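Local coordinates for protein peptide methionine sulfoxide reductase MsrA (Corynebacterium diphtheriae, PDB 4D7L) that reduces the S-epimer of methionine sulfoxide, in proteins or as the free amino acid, back to methionine, probably repairing oxidised proteins, at residues A[141-144]-A[145-148]. Numbering follows the deposited sequence.
Sequences PTQG and YRQG
Gln143 OE1 accepts a hydrogen bond from Gly148 N at 2.8 Å. The donor nitrogen lies in the plane of the Gln143 carbonyl, on a lone pair of the oxygen; the N-H...O angle is 153°. Arg146 lies across the same amide. Its guanidinium stacks nearly flat on the Gln143 amide, with the planes 19° apart. OE1 sits over the centre of the guanidinium, and Arg146 NH2 is 3.5 Å from Gln143 CD. The positive charge would probably polarise the amide oxygen. The Arg146 chain is extended as far as CD and then bends (chi3 83°), which brings the guanidinium back over the glutamine. Arg146 NH1 donates to Gly148 O at 3.0 Å. One water joins the pair at the guanidinium edge: it accepts from Arg146 NE and donates to Gln143 O at 2.7 Å.

This is a surface turn that leads from the loop after helix 128-137 into strand 146-147, one half of a small antiparallel pair with strand 150-151. An inverse gamma turn is built around Tyr145, closed by a weak bond from Arg146 N to Gly144 O at 3.1 Å. Gly144 has a positive phi, which by itself favours glycine. Gln147 NE2 is 3.9 Å from Gln143 OE1 but hydrogen-bonds to Asp140 O. The Gln147 side chain is about 7 Å from that of Cys72, the predicted active-site residue.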
loop_
_atom_site.group_PDB
_atom_site.type_symbol
_atom_site.label_atom_id
_atom_site.label_comp_id
_atom_site.label_asym_id
_atom_site.label_seq_id
_atom_site.Cartn_x
_atom_site.Cartn_y
_atom_site.Cartn_z
ATOM N N PRO A 141 -0.127 -4.233 -12.378
ATOM C CA PRO A 141 0.642 -5.085 -11.465
ATOM C C PRO A 141 1.795 -5.812 -12.170
ATOM O O PRO A 141 2.216 -6.856 -11.677
ATOM C CB PRO A 141 -0.392 -6.087 -10.983
ATOM C CG PRO A 141 -1.257 -6.294 -12.252
ATOM C CD PRO A 141 -1.336 -4.924 -12.890
ATOM N N THR A 142 2.272 -5.298 -13.303
ATOM C CA THR A 142 3.313 -5.988 -14.062
ATOM C C THR A 142 4.590 -5.168 -14.205
ATOM O O THR A 142 5.502 -5.568 -14.948
ATOM C CB THR A 142 2.836 -6.332 -15.502
ATOM O OG1 THR A 142 2.710 -5.108 -16.256
ATOM C CG2 THR A 142 1.483 -7.105 -15.493
ATOM N N GLN A 143 4.673 -4.037 -13.510
ATOM C CA GLN A 143 5.747 -3.085 -13.787
ATOM C C GLN A 143 6.992 -3.192 -12.900
ATOM O O GLN A 143 7.962 -2.478 -13.126
ATOM C CB GLN A 143 5.207 -1.654 -13.705
ATOM C CG GLN A 143 4.074 -1.408 -14.708
ATOM C CD GLN A 143 3.686 0.053 -14.772
ATOM O OE1 GLN A 143 4.044 0.829 -13.899
ATOM N NE2 GLN A 143 2.977 0.439 -15.824
ATOM N N GLY A 144 6.991 -4.091 -11.929
ATOM C CA GLY A 144 8.186 -4.294 -11.137
ATOM C C GLY A 144 8.423 -3.134 -10.183
ATOM O O GLY A 144 7.552 -2.805 -9.386
ATOM N N TYR A 145 9.607 -2.524 -10.237
ATOM C CA TYR A 145 9.958 -1.475 -9.256
ATOM C C TYR A 145 9.583 -0.086 -9.773
ATOM O O TYR A 145 10.430 0.804 -9.907
ATOM C CB TYR A 145 11.448 -1.533 -8.929
ATOM C CG TYR A 145 11.880 -2.830 -8.288
ATOM C CD1 TYR A 145 11.045 -3.511 -7.404
ATOM C CD2 TYR A 145 13.106 -3.405 -8.611
ATOM C CE1 TYR A 145 11.443 -4.708 -6.814
ATOM C CE2 TYR A 145 13.515 -4.611 -8.028
ATOM C CZ TYR A 145 12.685 -5.249 -7.133
ATOM O OH TYR A 145 13.091 -6.445 -6.572
ATOM N N ARG A 146 8.291 0.084 -10.041
ATOM C CA ARG A 146 7.773 1.262 -10.716
ATOM C C ARG A 146 6.258 1.170 -10.715
ATOM O O ARG A 146 5.719 0.068 -10.756
ATOM C CB ARG A 146 8.303 1.329 -12.155
ATOM C CG ARG A 146 7.655 2.355 -13.059
ATOM C CD ARG A 146 8.349 2.376 -14.417
ATOM N NE ARG A 146 7.857 1.328 -15.308
ATOM C CZ ARG A 146 6.821 1.469 -16.129
ATOM N NH1 ARG A 146 6.157 2.624 -16.181
ATOM N NH2 ARG A 146 6.456 0.463 -16.913
ATOM N N GLN A 147 5.575 2.310 -10.658
ATOM C CA GLN A 147 4.170 2.354 -11.051
ATOM C C GLN A 147 3.973 3.629 -11.847
ATOM O O GLN A 147 4.120 4.713 -11.300
ATOM C CB GLN A 147 3.225 2.306 -9.831
ATOM C CG GLN A 147 1.723 2.316 -10.222
ATOM C CD GLN A 147 1.281 1.071 -11.008
ATOM O OE1 GLN A 147 0.363 1.140 -11.823
ATOM N NE2 GLN A 147 1.914 -0.072 -10.745
ATOM N N GLY A 148 3.678 3.500 -13.144
ATOM C CA GLY A 148 3.564 4.657 -14.013
ATOM C C GLY A 148 4.860 5.445 -14.039
ATOM O O GLY A 148 5.926 4.882 -14.267
HETATM O O HOH W 1 8.671 -1.525 -15.582
#